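Local coordinates for protein neutral ceramidase (Pseudomonas aeruginosa, PDB 2ZWS) that hydrolyses the N-acyl linkage of ceramides to release sphingosine and a free fatty acid, and also catalyses the reverse synthesis of ceramide, at residues E17-G22 / T546-N551; V21-Y26 / N210-I215; R39-A44 / R554-F559; H107-N112 / Y386-T391. All blocks are in the same frame, centred on the assembly; numbering follows the deposited sequence. Where two conformers were deposited one is given.

Overall arrangement
From the N terminus, the loop after strand 5-13 opens contact 1 (17-22 / 546-551) and runs straight into contact 2 (21-26 / 210-215), the two sharing V21 and G22. Segment 39-44, on strand 41-49, starts contact 3 (39-44 / 554-559), and segment 107-112 starts contact 4 (107-112 / 386-391). The chain closes contact 2 first, then contact 4, contact 1 and finally contact 3. Contact 2 therefore crosses contacts 3 and 4, contacts 1 and 3 cross each other, and contact 4 nests within both of those long loops. Contacts 1 and 3 join the N-terminal region to the C-terminal beta-sandwich; contacts 2 and 4 join loops, short strands and a short helix within the N-terminal region.

Contact 1 of 4, residues E17-G22 / T546-N551; sequences EAAEVG and TGHPKN
The ammonium nitrogen of K550 is held by several oxygens: NZ donates to the backbone O of E20 at 2.9 Å, to a water that also binds E20 OE1, and weakly to T510 O. Lysine suits the place because its extended chain spans the gap, passing A19 O, which lies 3.2 Å from K550 CE, before the charge arrives above the plane of the E20 carbonyl. Beside it, H548 NE2 donates to E20 OE1 over 2.8 Å in a nearly straight bond (169°). The acceptor lies in the imidazole plane, yet the ring meets the carboxylate from above the carboxylate's own plane. ND1 accepts from K550 N at 3.0 Å, so both ring nitrogens are used and the rotation of the ring is fixed. These bonds join a loop after strand 5-13 to one after strand 539-545, across the interface between the N-terminal domain and the C-terminal beta-sandwich. Alongside, small apolar groups meet: A19 CB presses tightly on P549 CG at 3.5 Å, with A18 CB near P549 CB. E17 OE2 reaches K550 O through a water, while its OE1 bonds T122 OG1.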
# COMPACT_ATOMS: atom_id res chain seq x y z
N GLU A 17 2.39 12.72 -6.43
CA GLU A 17 3.34 13.73 -6.93
C GLU A 17 4.76 13.19 -6.96
O GLU A 17 5.28 12.74 -5.93
CB GLU A 17 3.23 14.97 -6.02
CG GLU A 17 1.87 15.70 -6.19
CD GLU A 17 1.51 16.59 -5.02
OE1 GLU A 17 1.14 16.09 -3.92
OE2 GLU A 17 1.62 17.81 -5.20
N ALA A 18 5.38 13.19 -8.14
CA ALA A 18 6.67 12.50 -8.37
C ALA A 18 7.93 13.31 -8.08
O ALA A 18 9.05 12.79 -8.14
CB ALA A 18 6.73 11.95 -9.79
N ALA A 19 7.75 14.59 -7.76
CA ALA A 19 8.89 15.33 -7.21
C ALA A 19 8.49 16.30 -6.14
O ALA A 19 7.43 16.92 -6.21
CB ALA A 19 9.63 16.06 -8.32
N GLU A 20 9.35 16.41 -5.12
CA GLU A 20 9.29 17.45 -4.08
C GLU A 20 8.10 17.28 -3.12
O GLU A 20 7.51 18.26 -2.61
CB GLU A 20 9.38 18.88 -4.69
CG GLU A 20 10.75 19.13 -5.39
CD GLU A 20 10.98 20.59 -5.81
OE1 GLU A 20 9.98 21.29 -6.06
OE2 GLU A 20 12.17 21.00 -5.90
N VAL A 21 7.76 16.01 -2.83
CA VAL A 21 6.85 15.72 -1.73
C VAL A 21 7.51 14.68 -0.81
O VAL A 21 8.01 13.65 -1.29
CB VAL A 21 5.47 15.19 -2.22
CG1 VAL A 21 4.55 14.87 -1.03
CG2 VAL A 21 4.78 16.23 -3.07
N GLY A 22 7.49 14.93 0.50
CA GLY A 22 7.98 13.94 1.46
C GLY A 22 7.31 12.59 1.26
O GLY A 22 6.08 12.51 1.06
N THR A 546 12.92 19.68 -19.05
CA THR A 546 11.55 19.34 -18.66
C THR A 546 10.87 20.42 -17.83
O THR A 546 11.42 21.52 -17.64
CB THR A 546 11.51 18.00 -17.88
OG1 THR A 546 12.42 17.08 -18.47
CG2 THR A 546 10.12 17.42 -17.93
N GLY A 547 9.66 20.11 -17.34
CA GLY A 547 8.98 20.91 -16.33
C GLY A 547 8.61 20.02 -15.14
O GLY A 547 8.70 18.79 -15.19
N HIS A 548 8.18 20.66 -14.06
CA HIS A 548 7.93 19.99 -12.79
C HIS A 548 6.80 18.93 -12.86
O HIS A 548 5.69 19.25 -13.27
CB HIS A 548 7.54 21.04 -11.77
CG HIS A 548 7.86 20.65 -10.36
ND1 HIS A 548 7.36 19.51 -9.77
CD2 HIS A 548 8.65 21.24 -9.44
CE1 HIS A 548 7.82 19.43 -8.53
NE2 HIS A 548 8.61 20.46 -8.31
N PRO A 549 7.07 17.68 -12.42
CA PRO A 549 6.01 16.66 -12.45
C PRO A 549 4.82 16.96 -11.52
O PRO A 549 3.77 16.34 -11.69
CB PRO A 549 6.74 15.36 -12.03
CG PRO A 549 7.93 15.78 -11.36
CD PRO A 549 8.35 17.12 -11.94
N LYS A 550 4.97 17.89 -10.56
CA LYS A 550 3.79 18.31 -9.75
C LYS A 550 2.72 18.95 -10.62
O LYS A 550 1.55 19.01 -10.23
CB LYS A 550 4.14 19.31 -8.63
CG LYS A 550 4.63 18.69 -7.35
CD LYS A 550 5.02 19.78 -6.32
CE LYS A 550 5.37 19.10 -5.02
NZ LYS A 550 5.75 20.07 -3.97
N ASN A 551 3.11 19.43 -11.80
CA ASN A 551 2.13 20.08 -12.69
C ASN A 551 1.05 19.13 -13.22
O ASN A 551 -0.07 19.55 -13.44
CB ASN A 551 2.83 20.71 -13.90
CG ASN A 551 3.66 21.92 -13.54
OD1 ASN A 551 3.31 22.73 -12.66
ND2 ASN A 551 4.80 22.03 -14.21
O HOH W 1 2.87 18.83 -2.78
O HOH W 2 1.11 19.47 -7.19
O HOH W 3 3.93 13.82 -10.54
O HOH W 4 7.64 21.87 -4.85

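Contact 2 of 4, residues V21-Y26 / N210-I215; sequences VGMMGY and NANHLI
Y26 lays one face of its ring against N210, whose backbone N stands over that face, 3.4 Å from Y26 CE1. N210 CB follows at 3.6 Å from Y26 CG, while the asparagine amide turns away from the ring, the two planes 71° apart. A water joins N210 OD1 to Y26 O, which suits a polar residue at this exposed end. In the deeper half, M23 sends its flexible thioether against the backbone of 212-214. Bent at its last torsion (chi3 77°), the chain places CE 3.7 Å from N212 O and about as far from L214 O, while SD lies 3.9 Å from H213 CA. N212 O has its polar partner in Q31 NE2, which donates to it.

The backbone that meets M23 is braced by N212. Its OD1 accepts from L214 N at 3.0 Å, making an Asx turn, and its ND2 returns a bond along a lone pair of L214 O. The ring of Y26 is steadied by OH, bonded to M208 O, and by H99, whose ring meets it.

Strand 22-24 pairs antiparallel with 101-102, while 214-215, 32-36 and 584-591 are neighbours in one mixed sheet. L214 CB is directed away from segment 21-26; its side chain lies about 4 Å from that of H37, a magnesium ligand, and touches Q585 and R587 of strand 584-591.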
# COMPACT_ATOMS: atom_id res chain seq x y z
N VAL A 21 7.76 16.01 -2.83
CA VAL A 21 6.85 15.72 -1.73
C VAL A 21 7.51 14.68 -0.81
O VAL A 21 8.01 13.65 -1.29
CB VAL A 21 5.47 15.19 -2.22
CG1 VAL A 21 4.55 14.87 -1.03
CG2 VAL A 21 4.78 16.23 -3.07
N GLY A 22 7.49 14.93 0.50
CA GLY A 22 7.98 13.94 1.46
C GLY A 22 7.31 12.59 1.26
O GLY A 22 6.08 12.51 1.06
N MET A 23 8.11 11.54 1.33
CA MET A 23 7.60 10.17 1.19
C MET A 23 7.01 9.61 2.48
O MET A 23 7.44 10.02 3.60
CB MET A 23 8.73 9.31 0.60
CG MET A 23 8.96 9.77 -0.86
SD MET A 23 10.52 9.30 -1.62
CE MET A 23 10.23 7.59 -2.00
N MET A 24 6.06 8.69 2.34
CA MET A 24 5.31 8.17 3.48
C MET A 24 5.88 6.84 3.98
O MET A 24 5.95 5.86 3.23
CB MET A 24 3.83 7.95 3.10
CG MET A 24 2.93 7.52 4.29
SD MET A 24 2.87 8.83 5.52
CE MET A 24 2.87 7.92 7.08
N GLY A 25 6.25 6.80 5.27
CA GLY A 25 6.68 5.56 5.90
C GLY A 25 7.92 5.74 6.77
O GLY A 25 7.99 5.20 7.88
N TYR A 26 8.90 6.46 6.25
CA TYR A 26 10.18 6.63 6.98
C TYR A 26 10.27 7.89 7.88
O TYR A 26 11.28 8.10 8.57
CB TYR A 26 11.36 6.55 6.01
CG TYR A 26 11.56 5.17 5.40
CD1 TYR A 26 11.63 5.00 4.01
CD2 TYR A 26 11.69 4.02 6.22
CE1 TYR A 26 11.82 3.71 3.44
CE2 TYR A 26 11.88 2.74 5.65
CZ TYR A 26 11.94 2.60 4.27
OH TYR A 26 12.11 1.34 3.72
N ASN A 210 15.16 4.45 3.12
CA ASN A 210 14.96 5.90 3.26
C ASN A 210 15.94 6.75 2.47
O ASN A 210 15.78 7.97 2.44
CB ASN A 210 14.85 6.35 4.75
CG ASN A 210 16.15 6.22 5.53
OD1 ASN A 210 16.15 6.44 6.76
ND2 ASN A 210 17.23 5.86 4.87
N ALA A 211 16.92 6.11 1.83
CA ALA A 211 17.85 6.79 0.92
C ALA A 211 17.31 6.94 -0.50
O ALA A 211 17.88 7.69 -1.32
CB ALA A 211 19.17 6.06 0.88
N ASN A 212 16.23 6.23 -0.79
CA ASN A 212 15.69 6.21 -2.13
C ASN A 212 14.67 7.32 -2.32
O ASN A 212 13.87 7.59 -1.42
CB ASN A 212 15.02 4.86 -2.40
CG ASN A 212 14.08 4.92 -3.59
OD1 ASN A 212 14.50 5.07 -4.73
ND2 ASN A 212 12.79 4.82 -3.31
N HIS A 213 14.67 7.92 -3.51
CA HIS A 213 13.74 9.01 -3.78
C HIS A 213 12.79 8.71 -4.92
O HIS A 213 11.92 9.53 -5.24
CB HIS A 213 14.52 10.29 -4.04
CG HIS A 213 15.27 10.80 -2.84
ND1 HIS A 213 16.58 10.47 -2.58
CD2 HIS A 213 14.89 11.64 -1.85
CE1 HIS A 213 16.97 11.07 -1.46
NE2 HIS A 213 15.96 11.78 -1.00
N LEU A 214 12.92 7.52 -5.53
CA LEU A 214 12.02 7.16 -6.63
C LEU A 214 10.77 6.48 -6.10
O LEU A 214 10.84 5.62 -5.22
CB LEU A 214 12.71 6.20 -7.58
CG LEU A 214 13.99 6.72 -8.26
CD1 LEU A 214 14.48 5.67 -9.26
CD2 LEU A 214 13.80 8.08 -8.94
N ILE A 215 9.62 6.85 -6.66
CA ILE A 215 8.37 6.18 -6.32
C ILE A 215 8.47 4.72 -6.67
O ILE A 215 8.91 4.35 -7.76
CB ILE A 215 7.16 6.84 -7.02
CG1 ILE A 215 6.93 8.20 -6.39
CG2 ILE A 215 5.93 5.94 -6.92
CD1 ILE A 215 5.76 9.01 -6.99
O HOH W 5 14.06 7.65 8.32

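Contact 3 of 4, residues R39-A44 / R554-F559; sequences RQWARA and RTEKTF
R39, just ahead of strand 41-49 in the N-terminal domain, lays its guanidinium beside a type II beta turn, R554 to K557, in a loop of the C-terminal beta-sandwich. On this tight side the backbone oxygens of R554 and K557 stand over one guanidinium face: R554 O is 3.3 Å from R39 NH1, but too poorly aligned to be a hydrogen bond. That oxygen serves the turn instead, accepting from K557 N at 2.9 Å. F559 CD2 lies at the guanidinium's edge, 3.5 Å from R39 NH2, the two planes 19° apart. Arginine fits because its extended chain carries several donors to carboxylates: NE makes a salt bridge with D579, a magnesium ligand, and NH1 with D13, making R39 second-shell to the magnesium. R554, folded at chi3, donates from NE to T558 O at 3.0 Å, linking the turn to the residue that follows it; its NH2 pairs with E631.

The other half is looser. K557 is exposed, and its side chain leaves the contact at CB. E556 swings back toward W41 through a bend at chi2 (-67°). R132 and R136 of helix 120-138 hold its carboxylate. E556 OE1 lies 4.1 Å from W41 CZ3, at the indole edge.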
# COMPACT_ATOMS: atom_id res chain seq x y z
N ARG A 39 5.05 2.63 -11.04
CA ARG A 39 3.87 3.33 -10.56
C ARG A 39 3.18 2.56 -9.43
O ARG A 39 3.46 1.37 -9.20
CB ARG A 39 2.89 3.60 -11.70
CG ARG A 39 3.39 4.76 -12.60
CD ARG A 39 2.29 5.29 -13.59
NE ARG A 39 2.85 6.48 -14.25
CZ ARG A 39 2.47 7.74 -14.05
NH1 ARG A 39 1.40 8.04 -13.32
NH2 ARG A 39 3.16 8.72 -14.64
N GLN A 40 2.28 3.26 -8.76
CA GLN A 40 1.43 2.71 -7.71
C GLN A 40 0.04 2.44 -8.27
O GLN A 40 -0.52 3.29 -8.99
CB GLN A 40 1.31 3.74 -6.58
CG GLN A 40 2.67 4.10 -5.95
CD GLN A 40 2.54 5.25 -4.99
OE1 GLN A 40 2.37 5.05 -3.79
NE2 GLN A 40 2.53 6.43 -5.51
N TRP A 41 -0.54 1.29 -7.90
CA TRP A 41 -1.84 0.86 -8.45
C TRP A 41 -2.80 0.46 -7.34
O TRP A 41 -2.37 0.01 -6.23
CB TRP A 41 -1.66 -0.35 -9.40
CG TRP A 41 -0.70 -0.00 -10.51
CD1 TRP A 41 0.66 -0.17 -10.52
CD2 TRP A 41 -1.04 0.61 -11.77
NE1 TRP A 41 1.19 0.31 -11.70
CE2 TRP A 41 0.17 0.80 -12.48
CE3 TRP A 41 -2.24 1.02 -12.34
CZ2 TRP A 41 0.20 1.38 -13.75
CZ3 TRP A 41 -2.22 1.59 -13.60
CH2 TRP A 41 -1.01 1.78 -14.29
N ALA A 42 -4.08 0.69 -7.62
CA ALA A 42 -5.16 0.06 -6.88
C ALA A 42 -5.63 -1.13 -7.71
O ALA A 42 -5.88 -1.00 -8.91
CB ALA A 42 -6.32 1.03 -6.70
N ARG A 43 -5.75 -2.28 -7.05
CA ARG A 43 -6.17 -3.52 -7.72
C ARG A 43 -7.45 -3.96 -7.02
O ARG A 43 -7.44 -4.25 -5.81
CB ARG A 43 -5.07 -4.59 -7.56
CG ARG A 43 -3.85 -4.34 -8.46
CD ARG A 43 -2.71 -5.33 -8.19
NE ARG A 43 -1.60 -5.16 -9.14
CZ ARG A 43 -0.57 -4.33 -8.95
NH1 ARG A 43 -0.52 -3.60 -7.84
NH2 ARG A 43 0.40 -4.22 -9.87
N ALA A 44 -8.54 -3.97 -7.76
CA ALA A 44 -9.88 -4.21 -7.21
C ALA A 44 -10.41 -5.56 -7.63
O ALA A 44 -10.27 -5.95 -8.82
CB ALA A 44 -10.85 -3.13 -7.68
N ARG A 554 0.23 12.71 -14.69
CA ARG A 554 0.19 11.85 -15.87
C ARG A 554 -0.47 10.49 -15.57
O ARG A 554 0.01 9.43 -15.95
CB ARG A 554 1.58 11.73 -16.51
CG ARG A 554 2.12 13.12 -16.92
CD ARG A 554 3.16 13.08 -18.01
NE ARG A 554 2.62 12.64 -19.30
CZ ARG A 554 1.95 13.42 -20.14
NH1 ARG A 554 1.51 12.91 -21.29
NH2 ARG A 554 1.70 14.69 -19.83
N THR A 555 -1.57 10.59 -14.84
CA THR A 555 -2.36 9.46 -14.38
C THR A 555 -2.83 8.66 -15.61
O THR A 555 -3.39 9.24 -16.59
CB THR A 555 -3.53 10.00 -13.56
OG1 THR A 555 -3.04 10.75 -12.43
CG2 THR A 555 -4.48 8.88 -13.11
N GLU A 556 -2.60 7.34 -15.59
CA GLU A 556 -2.94 6.41 -16.68
C GLU A 556 -2.13 6.67 -17.94
O GLU A 556 -2.41 6.10 -19.02
CB GLU A 556 -4.45 6.40 -16.99
CG GLU A 556 -5.35 6.04 -15.78
CD GLU A 556 -5.22 4.59 -15.28
OE1 GLU A 556 -4.77 3.70 -16.02
OE2 GLU A 556 -5.67 4.33 -14.17
N LYS A 557 -1.15 7.57 -17.81
CA LYS A 557 -0.21 7.86 -18.89
C LYS A 557 1.23 7.64 -18.42
O LYS A 557 1.47 6.83 -17.52
CB LYS A 557 -0.48 9.25 -19.48
CG LYS A 557 -1.90 9.38 -20.07
CD LYS A 557 -2.20 10.82 -20.48
CE LYS A 557 -1.69 11.10 -21.89
NZ LYS A 557 -1.88 12.53 -22.28
N THR A 558 2.20 8.35 -19.02
CA THR A 558 3.59 8.07 -18.72
C THR A 558 4.49 9.27 -18.95
O THR A 558 4.22 10.13 -19.77
CB THR A 558 4.10 6.85 -19.57
OG1 THR A 558 5.44 6.49 -19.19
CG2 THR A 558 3.99 7.13 -21.08
N PHE A 559 5.58 9.32 -18.20
CA PHE A 559 6.62 10.32 -18.45
C PHE A 559 7.60 9.88 -19.52
O PHE A 559 8.46 10.68 -19.95
CB PHE A 559 7.38 10.63 -17.15
CG PHE A 559 6.57 11.43 -16.17
CD1 PHE A 559 6.41 12.81 -16.34
CD2 PHE A 559 5.91 10.81 -15.10
CE1 PHE A 559 5.66 13.56 -15.45
CE2 PHE A 559 5.15 11.55 -14.20
CZ PHE A 559 5.00 12.94 -14.39

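Contact 4 of 4, residues H107-N112 / Y386-T391; sequences HYAMYN and YPWTPT
Y108 and P390 meet ring to ring, aromatic face against pyrrolidine: P390 CB lies over the face of the tyrosine ring, 4.2 Å from its centroid and 22° off the normal, a CH-pi contact. Proline suits this role, offering a rigid hydrocarbon surface. Y108 reaches it with CG beside its backbone N (chi1 -75°), and P387 O meets the ring at its edge, in plane, 3.5 Å from CD1. A second tyrosine, Y111, turns an edge to the same proline, with CE2 3.7 Å from P390 CD. A109, small enough to let the segments come close, puts CB over the indole face of W388.

The direct hydrogen bond runs from M110 N to W388 O, 3.0 Å long, and uses one of that oxygen's lone pairs. It satisfies an amide in the first turn of the short helix 109-112. Two waters extend the polar join: one links A109 N to P387 O, the other Y108 OH to T391 N.

Outer partners fix the ends: Y111 OH bonds S447 and T389 OG1 bonds T380. Y111 also packs edge-to-face with Y445, and Y108 N bonds S106 OG, both inferred substrate-binding residues, so this loop-on-helix packing probably borders the ceramide site.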
# COMPACT_ATOMS: atom_id res chain seq x y z
N HIS A 107 -5.68 12.71 7.08
CA HIS A 107 -6.15 13.95 7.69
C HIS A 107 -5.71 14.11 9.15
O HIS A 107 -6.00 15.13 9.76
CB HIS A 107 -7.67 14.06 7.60
CG HIS A 107 -8.15 14.48 6.23
ND1 HIS A 107 -9.48 14.55 5.88
CD2 HIS A 107 -7.46 14.85 5.13
CE1 HIS A 107 -9.59 14.93 4.62
NE2 HIS A 107 -8.37 15.14 4.14
N TYR A 108 -4.98 13.11 9.66
CA TYR A 108 -4.42 13.14 11.02
C TYR A 108 -2.99 13.60 11.03
O TYR A 108 -2.14 13.09 10.28
CB TYR A 108 -4.58 11.80 11.73
CG TYR A 108 -6.00 11.64 12.16
CD1 TYR A 108 -6.49 12.30 13.30
CD2 TYR A 108 -6.89 10.86 11.41
CE1 TYR A 108 -7.80 12.20 13.65
CE2 TYR A 108 -8.22 10.77 11.77
CZ TYR A 108 -8.67 11.42 12.90
OH TYR A 108 -9.98 11.37 13.30
N ALA A 109 -2.72 14.59 11.89
CA ALA A 109 -1.45 15.30 11.80
C ALA A 109 -0.23 14.40 11.95
O ALA A 109 0.76 14.61 11.27
CB ALA A 109 -1.39 16.47 12.80
N MET A 110 -0.29 13.41 12.84
CA MET A 110 0.84 12.51 13.11
C MET A 110 1.41 11.92 11.81
O MET A 110 2.63 11.83 11.62
CB MET A 110 0.40 11.38 14.05
CG MET A 110 1.53 10.50 14.57
SD MET A 110 2.79 11.42 15.49
CE MET A 110 1.82 12.44 16.57
N TYR A 111 0.51 11.52 10.92
CA TYR A 111 0.92 10.78 9.75
C TYR A 111 1.37 11.68 8.60
O TYR A 111 1.98 11.19 7.64
CB TYR A 111 -0.18 9.79 9.34
CG TYR A 111 -0.57 8.90 10.52
CD1 TYR A 111 0.40 8.19 11.20
CD2 TYR A 111 -1.90 8.76 10.92
CE1 TYR A 111 0.07 7.40 12.32
CE2 TYR A 111 -2.25 7.96 12.01
CZ TYR A 111 -1.25 7.28 12.70
OH TYR A 111 -1.63 6.51 13.75
N ASN A 112 1.10 12.99 8.74
CA ASN A 112 1.54 13.99 7.76
C ASN A 112 2.79 14.79 8.23
O ASN A 112 3.31 15.61 7.47
CB ASN A 112 0.43 15.00 7.43
CG ASN A 112 -0.79 14.39 6.73
OD1 ASN A 112 -1.90 14.96 6.84
ND2 ASN A 112 -0.62 13.32 6.00
N TYR A 386 -7.76 19.26 17.20
CA TYR A 386 -7.88 17.87 16.75
C TYR A 386 -6.78 16.97 17.30
O TYR A 386 -5.61 17.36 17.34
CB TYR A 386 -7.84 17.81 15.22
CG TYR A 386 -8.88 18.68 14.59
CD1 TYR A 386 -10.23 18.31 14.60
CD2 TYR A 386 -8.54 19.92 14.04
CE1 TYR A 386 -11.21 19.12 14.04
CE2 TYR A 386 -9.52 20.74 13.49
CZ TYR A 386 -10.85 20.34 13.49
OH TYR A 386 -11.81 21.17 12.92
N PRO A 387 -7.14 15.74 17.69
CA PRO A 387 -6.06 14.83 18.12
C PRO A 387 -5.16 14.55 16.92
O PRO A 387 -5.62 14.65 15.76
CB PRO A 387 -6.80 13.54 18.54
CG PRO A 387 -8.14 13.64 17.93
CD PRO A 387 -8.47 15.10 17.71
N TRP A 388 -3.89 14.24 17.16
CA TRP A 388 -2.96 13.97 16.06
C TRP A 388 -3.14 12.56 15.49
O TRP A 388 -2.54 12.23 14.47
CB TRP A 388 -1.51 14.12 16.52
CG TRP A 388 -1.14 15.52 16.87
CD1 TRP A 388 -1.94 16.64 16.87
CD2 TRP A 388 0.15 15.94 17.30
NE1 TRP A 388 -1.20 17.74 17.28
CE2 TRP A 388 0.08 17.33 17.56
CE3 TRP A 388 1.37 15.27 17.50
CZ2 TRP A 388 1.20 18.06 17.99
CZ3 TRP A 388 2.48 16.00 17.94
CH2 TRP A 388 2.38 17.37 18.18
N THR A 389 -3.92 11.74 16.18
CA THR A 389 -4.12 10.35 15.81
C THR A 389 -5.62 10.04 15.84
O THR A 389 -6.37 10.74 16.51
CB THR A 389 -3.35 9.41 16.77
OG1 THR A 389 -3.52 9.85 18.13
CG2 THR A 389 -1.88 9.35 16.42
N PRO A 390 -6.06 9.02 15.08
CA PRO A 390 -7.51 8.71 15.07
C PRO A 390 -8.10 8.20 16.38
O PRO A 390 -7.38 7.68 17.23
CB PRO A 390 -7.64 7.61 13.99
CG PRO A 390 -6.27 7.12 13.73
CD PRO A 390 -5.29 8.17 14.15
N THR A 391 -9.41 8.34 16.50
CA THR A 391 -10.17 7.89 17.66
C THR A 391 -11.32 6.97 17.30
O THR A 391 -11.79 6.22 18.14
CB THR A 391 -10.72 9.08 18.45
OG1 THR A 391 -11.62 9.83 17.63
CG2 THR A 391 -9.56 10.00 18.92
O HOH W 6 -10.91 8.88 13.97
O HOH W 7 -4.72 15.84 13.47